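PDB 5ITG: sorbitol dehydrogenase from Gluconobacter oxydans, which probably interconverts D-sorbitol and L-sorbose with an NADP(H) cofactor, as a Rossmann-fold dehydrogenase captured here without substrate. Local coordinates for residues V126-T131 with F183-C188; G226-I231 with H261-E266. One frame throughout, in Å; residues are numbered along the deposited sequence.

Contact 1. Residues V126-T131 with F183-C188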
loop_
_atom_site.group_PDB
_atom_site.type_symbol
_atom_site.label_atom_id
_atom_site.label_comp_id
_atom_site.label_asym_id
_atom_site.label_seq_id
_atom_site.Cartn_x
_atom_site.Cartn_y
_atom_site.Cartn_z
ATOM N N VAL A 126 9.496 -16.272 1.082
ATOM C CA VAL A 126 10.294 -15.246 0.436
ATOM C C VAL A 126 9.335 -14.083 0.179
ATOM O O VAL A 126 8.468 -14.168 -0.686
ATOM C CB VAL A 126 10.882 -15.746 -0.903
ATOM C CG1 VAL A 126 11.618 -14.611 -1.598
ATOM C CG2 VAL A 126 11.829 -16.912 -0.648
ATOM N N SER A 127 9.470 -13.008 0.946
ATOM C CA SER A 127 8.583 -11.859 0.785
ATOM C C SER A 127 9.264 -10.730 0.032
ATOM O O SER A 127 10.471 -10.780 -0.212
ATOM C CB SER A 127 8.083 -11.375 2.156
ATOM O OG SER A 127 9.148 -11.031 3.027
HETATM N N MSE A 128 8.494 -9.716 -0.352
HETATM C CA MSE A 128 9.065 -8.604 -1.096
HETATM C C MSE A 128 8.187 -7.354 -1.159
HETATM O O MSE A 128 6.960 -7.428 -1.113
HETATM C CB MSE A 128 9.367 -9.066 -2.525
HETATM C CG MSE A 128 8.111 -9.473 -3.287
HETATM SE SE MSE A 128 8.440 -10.585 -4.836
HETATM C CE MSE A 128 9.224 -12.097 -3.901
ATOM N N THR A 129 8.847 -6.204 -1.246
ATOM C CA THR A 129 8.198 -4.911 -1.406
ATOM C C THR A 129 9.163 -4.245 -2.378
ATOM O O THR A 129 10.184 -3.684 -1.973
ATOM C CB THR A 129 8.092 -4.084 -0.077
ATOM O OG1 THR A 129 9.335 -4.110 0.632
ATOM C CG2 THR A 129 6.970 -4.637 0.824
ATOM N N ILE A 130 8.846 -4.339 -3.668
ATOM C CA ILE A 130 9.703 -3.788 -4.716
ATOM C C ILE A 130 8.972 -2.804 -5.621
ATOM O O ILE A 130 9.494 -2.434 -6.675
ATOM C CB ILE A 130 10.257 -4.920 -5.608
ATOM C CG1 ILE A 130 9.086 -5.716 -6.195
ATOM C CG2 ILE A 130 11.163 -5.837 -4.802
ATOM C CD1 ILE A 130 9.493 -6.873 -7.082
ATOM N N THR A 131 7.774 -2.395 -5.202
ATOM C CA THR A 131 6.914 -1.470 -5.946
ATOM C C THR A 131 6.363 -2.172 -7.179
ATOM O O THR A 131 6.914 -3.178 -7.620
ATOM C CB THR A 131 7.659 -0.189 -6.416
ATOM O OG1 THR A 131 8.477 -0.490 -7.555
ATOM C CG2 THR A 131 8.523 0.372 -5.295
ATOM N N PHE A 183 9.184 -22.793 -1.586
ATOM C CA PHE A 183 8.805 -21.872 -0.523
ATOM C C PHE A 183 7.626 -21.031 -0.998
ATOM O O PHE A 183 7.207 -21.131 -2.151
ATOM C CB PHE A 183 9.981 -20.965 -0.104
ATOM C CG PHE A 183 10.735 -20.348 -1.252
ATOM C CD1 PHE A 183 10.099 -19.518 -2.169
ATOM C CD2 PHE A 183 12.105 -20.574 -1.394
ATOM C CE1 PHE A 183 10.811 -18.921 -3.208
ATOM C CE2 PHE A 183 12.825 -19.981 -2.434
ATOM C CZ PHE A 183 12.177 -19.155 -3.339
ATOM N N THR A 184 7.081 -20.223 -0.097
ATOM C CA THR A 184 5.963 -19.356 -0.429
ATOM C C THR A 184 6.475 -18.006 -0.929
ATOM O O THR A 184 7.381 -17.426 -0.332
ATOM C CB THR A 184 5.084 -19.098 0.813
ATOM O OG1 THR A 184 4.485 -20.325 1.246
ATOM C CG2 THR A 184 3.997 -18.070 0.500
ATOM N N VAL A 185 5.909 -17.515 -2.025
ATOM C CA VAL A 185 6.295 -16.205 -2.545
ATOM C C VAL A 185 5.211 -15.257 -2.030
ATOM O O VAL A 185 4.061 -15.321 -2.465
ATOM C CB VAL A 185 6.317 -16.174 -4.084
ATOM C CG1 VAL A 185 6.616 -14.775 -4.563
ATOM C CG2 VAL A 185 7.362 -17.148 -4.614
HETATM N N MSE A 186 5.587 -14.385 -1.104
HETATM C CA MSE A 186 4.644 -13.466 -0.477
HETATM C C MSE A 186 4.872 -11.986 -0.780
HETATM O O MSE A 186 5.717 -11.332 -0.171
HETATM C CB MSE A 186 4.671 -13.697 1.035
HETATM C CG MSE A 186 3.651 -12.905 1.851
HETATM SE SE MSE A 186 3.676 -13.509 3.708
HETATM C CE MSE A 186 5.207 -12.522 4.328
ATOM N N SER A 187 4.106 -11.460 -1.724
ATOM C CA SER A 187 4.215 -10.052 -2.069
ATOM C C SER A 187 3.535 -9.205 -0.991
ATOM O O SER A 187 2.434 -9.530 -0.538
ATOM C CB SER A 187 3.546 -9.786 -3.413
ATOM O OG SER A 187 3.494 -8.400 -3.686
ATOM N N CYS A 188 4.204 -8.144 -0.555
ATOM C CA CYS A 188 3.613 -7.241 0.423
ATOM C C CYS A 188 3.514 -5.838 -0.166
ATOM O O CYS A 188 3.438 -4.842 0.559
ATOM C CB CYS A 188 4.414 -7.234 1.722
ATOM S SG CYS A 188 4.125 -8.726 2.716
#
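Val126 to Met128 and Thr184 to Ser187 run side by side as parallel strands; the axes of these short segments come within 4.7 Å and diverge by 16°. Val126 N donates to Thr184 O at 2.8 Å, and Met186 N returns a bond to Val126 O. Met128 N to Met186 O is longer, at 3.2 Å, and bent to 136° at the hydrogen. Cys188 N closes the series on Met128 O.

Val126 has the largest share of the buried surface. Its CG2 sits over the centre of one face of the Phe183 ring, 3.3 Å from the centroid, a CH-pi contact almost along the ring normal. The torsion that sets CG1 anti to the backbone N (chi1 176°) turns CG2 to that ring. On the same sheet face the bent selenomethionine chain of Met128 brings CE to Val185 CG1. On the other face, Met186 CE touches Ser127 CB at 3.8 Å. Ser127 OG is held by Glu41 and His30.

This is the parallel strand pairing of a Rossmann-type sheet. Helix 164-177 packs on Val126 and Phe183, helix 194-209 on Met128 and Val185. Strand 26-31 pairs with the other edge of strand 125-128.

Contact 2. Residues G226-I231 with H261-E266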
loop_
_atom_site.group_PDB
_atom_site.type_symbol
_atom_site.label_atom_id
_atom_site.label_comp_id
_atom_site.label_asym_id
_atom_site.label_seq_id
_atom_site.Cartn_x
_atom_site.Cartn_y
_atom_site.Cartn_z
ATOM N N GLY A 226 -2.474 -10.646 -0.754
ATOM C CA GLY A 226 -2.640 -10.043 0.549
ATOM C C GLY A 226 -3.019 -8.587 0.399
ATOM O O GLY A 226 -2.644 -7.933 -0.576
HETATM N N MSE A 227 -3.764 -8.069 1.367
HETATM C CA MSE A 227 -4.158 -6.673 1.325
HETATM C C MSE A 227 -3.396 -6.023 2.474
HETATM O O MSE A 227 -3.493 -6.469 3.613
HETATM C CB MSE A 227 -5.662 -6.562 1.540
HETATM C CG MSE A 227 -6.270 -5.333 0.946
HETATM SE SE MSE A 227 -7.458 -4.616 2.221
HETATM C CE MSE A 227 -6.044 -3.875 3.303
ATOM N N VAL A 228 -2.621 -4.985 2.186
ATOM C CA VAL A 228 -1.828 -4.359 3.236
ATOM C C VAL A 228 -2.098 -2.862 3.358
ATOM O O VAL A 228 -2.397 -2.192 2.372
ATOM C CB VAL A 228 -0.327 -4.572 2.969
ATOM C CG1 VAL A 228 -0.031 -6.073 2.840
ATOM C CG2 VAL A 228 0.087 -3.836 1.689
ATOM N N ASP A 229 -2.001 -2.342 4.579
ATOM C CA ASP A 229 -2.226 -0.920 4.809
ATOM C C ASP A 229 -1.064 -0.390 5.670
ATOM O O ASP A 229 0.025 -0.960 5.678
ATOM C CB ASP A 229 -3.576 -0.707 5.513
ATOM C CG ASP A 229 -4.309 0.553 5.036
ATOM O OD1 ASP A 229 -3.651 1.488 4.531
ATOM O OD2 ASP A 229 -5.551 0.619 5.184
ATOM N N ARG A 230 -1.301 0.711 6.360
ATOM C CA ARG A 230 -0.345 1.382 7.247
ATOM C C ARG A 230 0.536 2.447 6.623
ATOM O O ARG A 230 1.561 2.165 5.991
ATOM C CB ARG A 230 0.543 0.402 8.023
ATOM C CG ARG A 230 1.257 1.140 9.157
ATOM C CD ARG A 230 1.947 0.246 10.169
ATOM N NE ARG A 230 1.670 0.731 11.518
ATOM C CZ ARG A 230 2.148 0.191 12.635
ATOM N NH1 ARG A 230 2.951 -0.861 12.588
ATOM N NH2 ARG A 230 1.796 0.698 13.806
ATOM N N ILE A 231 0.123 3.689 6.826
ATOM C CA ILE A 231 0.856 4.831 6.309
ATOM C C ILE A 231 2.200 4.901 7.013
ATOM O O ILE A 231 2.269 4.950 8.241
ATOM C CB ILE A 231 0.082 6.136 6.562
ATOM C CG1 ILE A 231 -1.338 6.017 5.990
ATOM C CG2 ILE A 231 0.828 7.314 5.949
ATOM C CD1 ILE A 231 -1.391 5.657 4.525
ATOM N N HIS A 261 -2.995 -0.327 11.568
ATOM C CA HIS A 261 -2.286 -1.269 10.719
ATOM C C HIS A 261 -3.210 -2.426 10.401
ATOM O O HIS A 261 -4.035 -2.824 11.226
ATOM C CB HIS A 261 -1.001 -1.756 11.407
ATOM C CG HIS A 261 -1.220 -2.371 12.754
ATOM N ND1 HIS A 261 -1.486 -3.713 12.928
ATOM C CD2 HIS A 261 -1.202 -1.829 13.995
ATOM C CE1 HIS A 261 -1.617 -3.972 14.217
ATOM N NE2 HIS A 261 -1.450 -2.846 14.886
ATOM N N GLN A 262 -3.099 -2.948 9.186
ATOM C CA GLN A 262 -3.944 -4.057 8.789
ATOM C C GLN A 262 -3.252 -4.941 7.778
ATOM O O GLN A 262 -2.518 -4.459 6.909
ATOM C CB GLN A 262 -5.263 -3.542 8.200
ATOM C CG GLN A 262 -6.174 -4.641 7.665
ATOM C CD GLN A 262 -7.608 -4.171 7.480
ATOM O OE1 GLN A 262 -7.857 -3.026 7.086
ATOM N NE2 GLN A 262 -8.562 -5.059 7.748
ATOM N N TRP A 263 -3.488 -6.239 7.898
ATOM C CA TRP A 263 -2.910 -7.191 6.972
ATOM C C TRP A 263 -3.872 -8.350 6.786
ATOM O O TRP A 263 -4.111 -9.121 7.709
ATOM C CB TRP A 263 -1.569 -7.709 7.490
ATOM C CG TRP A 263 -0.781 -8.479 6.463
ATOM C CD1 TRP A 263 -1.114 -8.686 5.156
ATOM C CD2 TRP A 263 0.480 -9.129 6.664
ATOM N NE1 TRP A 263 -0.138 -9.432 4.529
ATOM C CE2 TRP A 263 0.851 -9.716 5.433
ATOM C CE3 TRP A 263 1.333 -9.275 7.767
ATOM C CZ2 TRP A 263 2.038 -10.434 5.275
ATOM C CZ3 TRP A 263 2.514 -9.991 7.610
ATOM C CH2 TRP A 263 2.854 -10.560 6.372
ATOM N N VAL A 264 -4.438 -8.438 5.588
ATOM C CA VAL A 264 -5.354 -9.510 5.244
ATOM C C VAL A 264 -4.538 -10.400 4.324
ATOM O O VAL A 264 -3.988 -9.939 3.329
ATOM C CB VAL A 264 -6.595 -8.959 4.531
ATOM C CG1 VAL A 264 -7.499 -10.100 4.099
ATOM C CG2 VAL A 264 -7.348 -8.017 5.482
ATOM N N LEU A 265 -4.460 -11.681 4.650
ATOM C CA LEU A 265 -3.625 -12.580 3.867
ATOM C C LEU A 265 -4.290 -13.903 3.525
ATOM O O LEU A 265 -4.874 -14.552 4.392
ATOM C CB LEU A 265 -2.343 -12.821 4.670
ATOM C CG LEU A 265 -1.208 -13.727 4.202
ATOM C CD1 LEU A 265 -0.514 -13.114 2.998
ATOM C CD2 LEU A 265 -0.220 -13.898 5.361
ATOM N N GLU A 266 -4.208 -14.300 2.260
ATOM C CA GLU A 266 -4.779 -15.573 1.844
ATOM C C GLU A 266 -3.899 -16.663 2.452
ATOM O O GLU A 266 -2.667 -16.596 2.383
ATOM C CB GLU A 266 -4.817 -15.674 0.315
ATOM C CG GLU A 266 -5.950 -14.846 -0.299
ATOM C CD GLU A 266 -5.952 -14.838 -1.823
ATOM O OE1 GLU A 266 -4.979 -15.323 -2.444
ATOM O OE2 GLU A 266 -6.932 -14.323 -2.399
HETATM O O HOH W 1 -7.653 -1.058 5.255
#
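Met227, a selenomethionine, packs its CB on Val264 CB at 3.9 Å. The two form an antiparallel hydrogen-bonded pair. Met227 N donates to Val264 O at 2.7 Å, and Val264 N donates back to Met227 O at 2.9 Å. Met227 O also takes a CA-H...O contact from Trp263 and lies near the plane of its indole, at the edge. Beyond CB the Met227 chain bends twice and its side chain meets Lys294.

Gln262 accepts a longer bond through its backbone O from Asp229 N, at 3.2 Å. Its side chain is extended, with CG anti to the backbone N (chi1 176°). OE1 thereby meets a water that donates to it and to Asp229 OD2. The amide NE2 is bound to Gln282, and Asp229 OD2 also forms a salt bridge with Arg360.

His261 runs alongside Arg230. Its CB lies over one face of the guanidinium, 3.6 Å above the plane and offset toward the rim. The imidazole is turned 49° from that plane, with CD2 3.9 Å from Arg230 NH2. His261 ND1 is hydrogen-bonded to Tyr44 OH.

This is one edge of a small three-stranded sheet, strand 263-266 lying between 226-228 and 282-284. The polar side chains gather where Asp229 and Arg230 meet Gln262 and His261, and each is tied to another part of the chain. Arg230 NH2 forms a salt bridge to Glu86, while NH1 and NE hydrogen-bond to the backbone O atoms of Ala39 and Glu258. These partners fix the guanidinium beside His261, and Glu86 probably offsets its positive charge.

From the N terminus, contact 1 comes first. Strand 125-128 leads into an excursion that includes helices 149-156 and 164-177 and no strand, and pairing with strand 184-187 closes it. Contact 2 follows in series. It opens at strand 226-228, passes through helix 237-247 and strand 255-258, and closes at strand 263-266. The two loops neither nest nor cross. Contact 1 belongs to the large mixed sheet, contact 2 to a separate three-stranded sheet with strand 282-284. Their centres lie about 13 Å apart, yet they touch. Cys188 SG and Met186 CE each pack on the Trp263 indole, at CZ2 and CH2, so the two sheets meet within the Rossmann domain.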